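Local atomic coordinates of luciferase-like monooxygenase (Streptomyces bottropensis, PDB entry 4US5), a protein that probably acts as a flavin-dependent monooxygenase of the bacterial luciferase family, putting oxygen from O2 into an organic substrate. Residues His23-Ser28 with Asn54-Pro59; Glu41-Ala46 with Ala64-Glu69. All blocks are in the same frame, centred on the assembly; numbering follows the deposited sequence.

Contact 1. Residues His23-Ser28 with Asn54-Pro59; sequences HSLQHS and NAVPAP. With NA (sodium ion), chain L; NA (sodium ion), chain Q.
The apolar side chains of Leu25, Ala55 and Val56, with CB of Ser24 added, meet here in a small buried contact between the first turns of helix 21-38 and the loop that runs from strand 42-45 to helix 59-68. Ala55 points its methyl at the helix, where CB lies 3.7 Å from Ser24 CB and 4.0 Å from Leu25 CD2. Leu25 reaches further along the loop: CG is anti to the carbonyl carbon (chi1 -54°), CD1 continues the extended chain, and CD2 is the side branch that meets the loop. The side chains of Leu25 and Val56 cross obliquely, Leu25 CD2 meeting Val56 CG2 at 3.5 Å, a close approach for two methyls. The hydroxyl of Ser24 is hydrogen-bonded to the carbonyl O of Pro14. Ser24 O lies 2.7 Å from a sodium ion, which it shares with a water and the carboxylate of Glu11, itself bonded to the hydroxyl of Ser28. A second sodium ion sits 2.8 Å from Asn54 O, joined by the carbonyl oxygens of Glu51 and His48 and by Ser159 of the second subunit. Leu25 also packs on Ala99 of that subunit. Such packing of a long beta-to-alpha loop against the preceding helix, on the side where the strands end, fits the TIM-barrel fold of luciferase-like monooxygenases.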
ATOM      1  N   HIS B  23     -15.022  -6.383  -7.988  1.00 17.95           N
ATOM      2  CA  HIS B  23     -15.093  -6.258  -9.457  1.00 18.25           C
ATOM      3  C   HIS B  23     -14.476  -4.953  -9.909  1.00 16.31           C
ATOM      4  O   HIS B  23     -13.767  -4.923 -10.915  1.00 17.23           O
ATOM      5  CB  HIS B  23     -16.518  -6.304  -9.946  1.00 20.15           C
ATOM      6  CG  HIS B  23     -17.158  -7.658  -9.844  1.00 21.41           C
ATOM      7  ND1 HIS B  23     -18.008  -8.003  -8.825  1.00 23.10           N
ATOM      8  CD2 HIS B  23     -17.063  -8.747 -10.641  1.00 21.48           C
ATOM      9  CE1 HIS B  23     -18.405  -9.252  -8.990  1.00 23.57           C
ATOM     10  NE2 HIS B  23     -17.846  -9.721 -10.085  1.00 21.18           N
ATOM     11  N   SER B  24     -14.763  -3.876  -9.172  1.00 15.70           N
ATOM     12  CA  SER B  24     -14.237  -2.563  -9.491  1.00 16.53           C
ATOM     13  C   SER B  24     -12.738  -2.597  -9.526  1.00 16.40           C
ATOM     14  O   SER B  24     -12.096  -2.055 -10.461  1.00 16.02           O
ATOM     15  CB  SER B  24     -14.689  -1.516  -8.461  1.00 16.77           C
ATOM     16  OG  SER B  24     -16.105  -1.419  -8.416  1.00 17.91           O
ATOM     17  N   LEU B  25     -12.128  -3.226  -8.512  1.00 17.58           N
ATOM     18  CA  LEU B  25     -10.670  -3.323  -8.482  1.00 16.32           C
ATOM     19  C   LEU B  25     -10.102  -4.109  -9.660  1.00 15.98           C
ATOM     20  O   LEU B  25      -9.094  -3.723 -10.259  1.00 15.36           O
ATOM     21  CB  LEU B  25     -10.175  -3.905  -7.132  1.00 16.89           C
ATOM     22  CG  LEU B  25     -10.670  -3.178  -5.890  1.00 17.46           C
ATOM     23  CD1 LEU B  25     -10.060  -3.774  -4.639  1.00 19.19           C
ATOM     24  CD2 LEU B  25     -10.406  -1.685  -5.940  1.00 17.89           C
ATOM     25  N   GLN B  26     -10.716  -5.247  -9.970  1.00 17.50           N
ATOM     26  CA  GLN B  26     -10.290  -6.054 -11.099  1.00 18.90           C
ATOM     27  C   GLN B  26     -10.435  -5.255 -12.397  1.00 16.52           C
ATOM     28  O   GLN B  26      -9.565  -5.280 -13.271  1.00 17.19           O
ATOM     29  CB  GLN B  26     -11.096  -7.399 -11.170  1.00 20.20           C
ATOM     30  CG  GLN B  26     -10.735  -8.404 -10.038  1.00 24.77           C
ATOM     31  CD  GLN B  26      -9.239  -8.670  -9.948  1.00 26.45           C
ATOM     32  OE1 GLN B  26      -8.601  -8.968 -10.957  1.00 26.01           O
ATOM     33  NE2 GLN B  26      -8.656  -8.473  -8.746  1.00 25.20           N
ATOM     34  N   HIS B  27     -11.527  -4.529 -12.506  1.00 17.58           N
ATOM     35  CA  HIS B  27     -11.723  -3.681 -13.691  1.00 17.58           C
ATOM     36  C   HIS B  27     -10.706  -2.576 -13.810  1.00 16.93           C
ATOM     37  O   HIS B  27     -10.342  -2.181 -14.940  1.00 18.33           O
ATOM     38  CB  HIS B  27     -13.124  -3.139 -13.726  1.00 17.81           C
ATOM     39  CG  HIS B  27     -14.136  -4.161 -14.078  1.00 18.54           C
ATOM     40  ND1 HIS B  27     -15.447  -4.064 -13.688  1.00 20.40           N
ATOM     41  CD2 HIS B  27     -14.018  -5.349 -14.726  1.00 19.72           C
ATOM     42  CE1 HIS B  27     -16.100  -5.154 -14.049  1.00 20.50           C
ATOM     43  NE2 HIS B  27     -15.266  -5.937 -14.715  1.00 19.51           N
ATOM     44  N   SER B  28     -10.196  -2.092 -12.678  1.00 17.50           N
ATOM     45  CA  SER B  28      -9.133  -1.052 -12.680  1.00 16.02           C
ATOM     46  C   SER B  28      -7.896  -1.577 -13.257  1.00 15.81           C
ATOM     47  O   SER B  28      -7.231  -0.939 -14.089  1.00 14.58           O
ATOM     48  CB  SER B  28      -8.840  -0.553 -11.252  1.00 18.74           C
ATOM     49  OG  SER B  28      -9.950   0.130 -10.729  1.00 21.19           O
ATOM     50  N   ASN B  54     -17.620   4.073  -4.512  1.00 18.06           N
ATOM     51  CA  ASN B  54     -16.199   4.123  -4.914  1.00 20.08           C
ATOM     52  C   ASN B  54     -15.423   3.103  -4.090  1.00 20.05           C
ATOM     53  O   ASN B  54     -15.529   3.080  -2.854  1.00 19.45           O
ATOM     54  CB  ASN B  54     -15.647   5.516  -4.716  1.00 21.86           C
ATOM     55  CG  ASN B  54     -16.124   6.496  -5.763  1.00 23.96           C
ATOM     56  OD1 ASN B  54     -16.163   6.205  -6.959  1.00 25.23           O
ATOM     57  ND2 ASN B  54     -16.416   7.718  -5.326  1.00 26.30           N
ATOM     58  N   ALA B  55     -14.587   2.312  -4.753  1.00 18.35           N
ATOM     59  CA  ALA B  55     -13.980   1.106  -4.137  1.00 17.67           C
ATOM     60  C   ALA B  55     -12.594   1.270  -3.472  1.00 18.60           C
ATOM     61  O   ALA B  55     -12.121   0.338  -2.844  1.00 20.07           O
ATOM     62  CB  ALA B  55     -13.891   0.007  -5.169  1.00 16.56           C
ATOM     63  N   VAL B  56     -11.936   2.410  -3.645  1.00 17.07           N
ATOM     64  CA  VAL B  56     -10.547   2.542  -3.238  1.00 16.95           C
ATOM     65  C   VAL B  56     -10.319   3.684  -2.254  1.00 16.75           C
ATOM     66  O   VAL B  56     -10.178   4.854  -2.651  1.00 17.67           O
ATOM     67  CB  VAL B  56      -9.594   2.778  -4.431  1.00 19.86           C
ATOM     68  CG1 VAL B  56      -8.149   2.860  -3.942  1.00 18.84           C
ATOM     69  CG2 VAL B  56      -9.717   1.658  -5.419  1.00 20.50           C
ATOM     70  N   PRO B  57     -10.231   3.341  -0.969  1.00 19.02           N
ATOM     71  CA  PRO B  57      -9.828   4.304   0.040  1.00 19.61           C
ATOM     72  C   PRO B  57      -8.310   4.400   0.184  1.00 18.76           C
ATOM     73  O   PRO B  57      -7.818   5.334   0.870  1.00 18.66           O
ATOM     74  CB  PRO B  57     -10.452   3.737   1.323  1.00 18.91           C
ATOM     75  CG  PRO B  57     -10.440   2.266   1.126  1.00 19.99           C
ATOM     76  CD  PRO B  57     -10.607   2.056  -0.383  1.00 19.02           C
ATOM     77  N   ALA B  58      -7.579   3.415  -0.367  1.00 17.64           N
ATOM     78  CA  ALA B  58      -6.125   3.281  -0.191  1.00 18.31           C
ATOM     79  C   ALA B  58      -5.449   3.108  -1.560  1.00 17.38           C
ATOM     80  O   ALA B  58      -5.124   1.999  -1.973  1.00 16.42           O
ATOM     81  CB  ALA B  58      -5.784   2.125   0.713  1.00 19.40           C
ATOM     82  N   PRO B  59      -5.307   4.215  -2.300  1.00 15.65           N
ATOM     83  CA  PRO B  59      -4.766   4.139  -3.648  1.00 16.60           C
ATOM     84  C   PRO B  59      -3.431   3.472  -3.703  1.00 15.40           C
ATOM     85  O   PRO B  59      -3.124   2.784  -4.689  1.00 15.37           O
ATOM     86  CB  PRO B  59      -4.700   5.618  -4.104  1.00 16.37           C
ATOM     87  CG  PRO B  59      -4.790   6.427  -2.846  1.00 17.35           C
ATOM     88  CD  PRO B  59      -5.643   5.597  -1.913  1.00 17.55           C
TER
HETATM   89 NA    NA L1335     -12.933   0.184 -11.706  1.00 26.64          NA
HETATM   90 NA    NA Q1340     -15.172   4.507  -0.510  1.00 34.11          NA
HETATM   91  O   HOH W   1     -15.819   0.270 -12.094  1.00 16.91           O

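Contact 2. Residues Glu41-Ala46 with Ala64-Glu69; sequences ERFWVA and ARIAAE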
ATOM      1  N   GLU B  41      -0.291   8.110 -20.933  1.00 18.07           N
ATOM      2  CA  GLU B  41       0.914   8.573 -20.236  1.00 19.41           C
ATOM      3  C   GLU B  41       1.024   8.080 -18.800  1.00 19.45           C
ATOM      4  O   GLU B  41       2.092   7.630 -18.380  1.00 16.37           O
ATOM      5  CB  GLU B  41       1.006  10.104 -20.194  1.00 21.04           C
ATOM      6  CG  GLU B  41       0.991  10.763 -21.532  1.00 25.20           C
ATOM      7  CD  GLU B  41       2.168  10.402 -22.406  1.00 28.77           C
ATOM      8  OE1 GLU B  41       3.304  10.235 -21.854  1.00 29.69           O
ATOM      9  OE2 GLU B  41       1.911  10.208 -23.620  1.00 27.90           O
ATOM     10  N   ARG B  42      -0.073   8.218 -18.037  1.00 17.60           N
ATOM     11  CA  ARG B  42      -0.108   7.841 -16.616  1.00 17.35           C
ATOM     12  C   ARG B  42      -1.484   7.325 -16.230  1.00 15.71           C
ATOM     13  O   ARG B  42      -2.489   7.630 -16.877  1.00 16.22           O
ATOM     14  CB  ARG B  42       0.316   8.983 -15.687  1.00 16.55           C
ATOM     15  CG  ARG B  42      -0.660  10.165 -15.579  1.00 17.77           C
ATOM     16  CD  ARG B  42       0.011  11.422 -15.047  1.00 18.46           C
ATOM     17  NE  ARG B  42       0.891  12.060 -16.035  1.00 18.59           N
ATOM     18  CZ  ARG B  42       2.193  12.319 -15.857  1.00 20.37           C
ATOM     19  NH1 ARG B  42       2.838  11.947 -14.752  1.00 20.46           N
ATOM     20  NH2 ARG B  42       2.868  12.945 -16.808  1.00 22.08           N
ATOM     21  N   PHE B  43      -1.509   6.560 -15.154  1.00 15.86           N
ATOM     22  CA  PHE B  43      -2.726   5.979 -14.621  1.00 15.24           C
ATOM     23  C   PHE B  43      -2.739   6.369 -13.146  1.00 15.44           C
ATOM     24  O   PHE B  43      -1.876   5.930 -12.372  1.00 15.09           O
ATOM     25  CB  PHE B  43      -2.685   4.468 -14.774  1.00 15.48           C
ATOM     26  CG  PHE B  43      -3.998   3.781 -14.416  1.00 15.87           C
ATOM     27  CD1 PHE B  43      -4.325   3.516 -13.091  1.00 17.43           C
ATOM     28  CD2 PHE B  43      -4.898   3.439 -15.394  1.00 16.46           C
ATOM     29  CE1 PHE B  43      -5.511   2.916 -12.773  1.00 16.48           C
ATOM     30  CE2 PHE B  43      -6.078   2.820 -15.078  1.00 16.58           C
ATOM     31  CZ  PHE B  43      -6.381   2.550 -13.764  1.00 17.02           C
ATOM     32  N   TRP B  44      -3.688   7.209 -12.763  1.00 14.36           N
ATOM     33  CA  TRP B  44      -3.800   7.624 -11.396  1.00 14.55           C
ATOM     34  C   TRP B  44      -4.966   6.967 -10.706  1.00 13.82           C
ATOM     35  O   TRP B  44      -6.029   6.784 -11.304  1.00 14.70           O
ATOM     36  CB  TRP B  44      -3.977   9.140 -11.339  1.00 15.23           C
ATOM     37  CG  TRP B  44      -2.744   9.919 -11.526  1.00 15.35           C
ATOM     38  CD1 TRP B  44      -1.474   9.443 -11.690  1.00 17.14           C
ATOM     39  CD2 TRP B  44      -2.656  11.333 -11.620  1.00 16.70           C
ATOM     40  NE1 TRP B  44      -0.599  10.478 -11.832  1.00 18.36           N
ATOM     41  CE2 TRP B  44      -1.288  11.661 -11.769  1.00 17.11           C
ATOM     42  CE3 TRP B  44      -3.596  12.367 -11.552  1.00 18.80           C
ATOM     43  CZ2 TRP B  44      -0.840  12.960 -11.928  1.00 16.86           C
ATOM     44  CZ3 TRP B  44      -3.142  13.677 -11.690  1.00 17.82           C
ATOM     45  CH2 TRP B  44      -1.782  13.962 -11.840  1.00 17.91           C
ATOM     46  N   VAL B  45      -4.798   6.686  -9.424  1.00 14.68           N
ATOM     47  CA  VAL B  45      -5.851   6.103  -8.597  1.00 14.77           C
ATOM     48  C   VAL B  45      -6.250   7.141  -7.531  1.00 14.06           C
ATOM     49  O   VAL B  45      -5.378   7.627  -6.791  1.00 15.15           O
ATOM     50  CB  VAL B  45      -5.377   4.817  -7.916  1.00 16.29           C
ATOM     51  CG1 VAL B  45      -6.498   4.182  -7.068  1.00 16.20           C
ATOM     52  CG2 VAL B  45      -4.883   3.818  -8.944  1.00 17.27           C
ATOM     53  N   ALA B  46      -7.550   7.416  -7.417  1.00 16.05           N
ATOM     54  CA  ALA B  46      -8.086   8.425  -6.502  1.00 17.35           C
ATOM     55  C   ALA B  46      -8.390   7.791  -5.140  1.00 19.54           C
ATOM     56  O   ALA B  46      -8.465   6.574  -5.013  1.00 26.90           O
ATOM     57  CB  ALA B  46      -9.310   9.092  -7.093  1.00 17.90           C
ATOM     58  N   ALA B  64       0.458  -0.264  -6.077  1.00 14.65           N
ATOM     59  CA  ALA B  64       1.450  -1.327  -5.926  1.00 16.25           C
ATOM     60  C   ALA B  64       1.143  -2.506  -6.856  1.00 16.17           C
ATOM     61  O   ALA B  64       2.053  -3.128  -7.424  1.00 18.94           O
ATOM     62  CB  ALA B  64       1.465  -1.778  -4.475  1.00 16.73           C
ATOM     63  N   ARG B  65      -0.131  -2.817  -7.011  1.00 16.22           N
ATOM     64  CA  ARG B  65      -0.538  -3.899  -7.895  1.00 15.00           C
ATOM     65  C   ARG B  65      -0.443  -3.513  -9.363  1.00 16.38           C
ATOM     66  O   ARG B  65       0.101  -4.248 -10.176  1.00 16.74           O
ATOM     67  CB  ARG B  65      -1.944  -4.346  -7.560  1.00 14.73           C
ATOM     68  CG  ARG B  65      -2.542  -5.376  -8.532  1.00 15.40           C
ATOM     69  CD  ARG B  65      -1.688  -6.637  -8.626  1.00 15.28           C
ATOM     70  NE  ARG B  65      -2.345  -7.608  -9.482  1.00 17.39           N
ATOM     71  CZ  ARG B  65      -3.442  -8.290  -9.178  1.00 17.35           C
ATOM     72  NH1 ARG B  65      -3.962  -8.245  -7.971  1.00 17.96           N
ATOM     73  NH2 ARG B  65      -4.022  -9.061 -10.110  1.00 19.27           N
ATOM     74  N   ILE B  66      -1.019  -2.368  -9.705  1.00 14.73           N
ATOM     75  CA  ILE B  66      -1.099  -1.967 -11.110  1.00 15.21           C
ATOM     76  C   ILE B  66       0.266  -1.717 -11.731  1.00 15.62           C
ATOM     77  O   ILE B  66       0.465  -2.040 -12.898  1.00 16.33           O
ATOM     78  CB  ILE B  66      -2.033  -0.736 -11.302  1.00 15.92           C
ATOM     79  CG1 ILE B  66      -3.491  -1.201 -11.092  1.00 16.11           C
ATOM     80  CG2 ILE B  66      -1.786  -0.067 -12.651  1.00 16.11           C
ATOM     81  CD1 ILE B  66      -4.513  -0.104 -11.105  1.00 17.38           C
ATOM     82  N   ALA B  67       1.215  -1.198 -10.954  1.00 15.95           N
ATOM     83  CA  ALA B  67       2.587  -1.024 -11.465  1.00 13.97           C
ATOM     84  C   ALA B  67       3.243  -2.354 -11.805  1.00 17.54           C
ATOM     85  O   ALA B  67       4.074  -2.427 -12.727  1.00 15.84           O
ATOM     86  CB  ALA B  67       3.421  -0.249 -10.507  1.00 14.49           C
ATOM     87  N   ALA B  68       2.875  -3.410 -11.100  1.00 16.82           N
ATOM     88  CA  ALA B  68       3.373  -4.774 -11.435  1.00 18.77           C
ATOM     89  C   ALA B  68       2.733  -5.373 -12.681  1.00 20.95           C
ATOM     90  O   ALA B  68       3.261  -6.320 -13.257  1.00 21.74           O
ATOM     91  CB  ALA B  68       3.124  -5.729 -10.255  1.00 19.73           C
ATOM     92  N   GLU B  69       1.567  -4.849 -13.067  1.00 19.81           N
ATOM     93  CA  GLU B  69       0.779  -5.367 -14.198  1.00 20.25           C
ATOM     94  C   GLU B  69       1.030  -4.592 -15.501  1.00 19.14           C
ATOM     95  O   GLU B  69       0.444  -4.928 -16.521  1.00 20.66           O
ATOM     96  CB  GLU B  69      -0.704  -5.265 -13.867  1.00 22.88           C
ATOM     97  CG  GLU B  69      -1.142  -6.063 -12.670  1.00 23.36           C
ATOM     98  CD  GLU B  69      -1.350  -7.529 -12.992  1.00 30.53           C
ATOM     99  OE1 GLU B  69      -1.351  -7.878 -14.195  1.00 36.43           O
ATOM    100  OE2 GLU B  69      -1.489  -8.325 -12.039  1.00 29.87           O
TER
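Phe43 holds CG anti to its backbone N (chi1 -172°), which carries the ring off strand 42-45 toward helix 59-68, while Ile66 stretches its long branch back with CD1 anti to CA (chi2 174°). The two side chains cross at about a right angle, and the tip of the isoleucine meets the ring obliquely: Ile66 CD1 is 3.6 Å from Phe43 CE1 and 4.1 Å from Phe43 CD1. The same methyl also reaches Val45, two residues along the strand, but more loosely, with Ile66 CD1 4.5 Å from Val45 CG2. One methyl group thus spans two positions on the helix-facing side of the strand. Ala32 of helix 21-38 touches both Phe43 and Ile66, so the ring lies where two helices pack on the sheet. Away from this apolar patch, Arg65 and Glu69, four residues on, form a salt bridge, with Arg65 NE 2.8 Å from Glu69 OE2 and nearly straight at 168°. Arg33 takes the other carboxylate oxygen, and Tyr101 of the second subunit bonds Arg65. A helix laid over its own strand in this way belongs to the beta-alpha-beta unit of strand 42-45, helix 59-68 and strand 74-81, the building block of a TIM barrel.

Both contacts are buried and apolar where they touch, and they are neighbours, with centres about 11 Å apart. They are interlocked along the chain: helix 21-38 of contact 1 leads into strand 42-45 of contact 2, and the loop of contact 1 leads into helix 59-68. They also touch directly, Val56 CG1 lying 3.8 Å from Val45 CG1 and Ser28 O 3.6 Å from Phe43 CZ. Their polar surroundings differ: in contact 1 backbone carbonyls near the C-terminal ends of the strands help to bind sodium ions, whereas in contact 2 the charges are paired in salt bridges. The second subunit borders both.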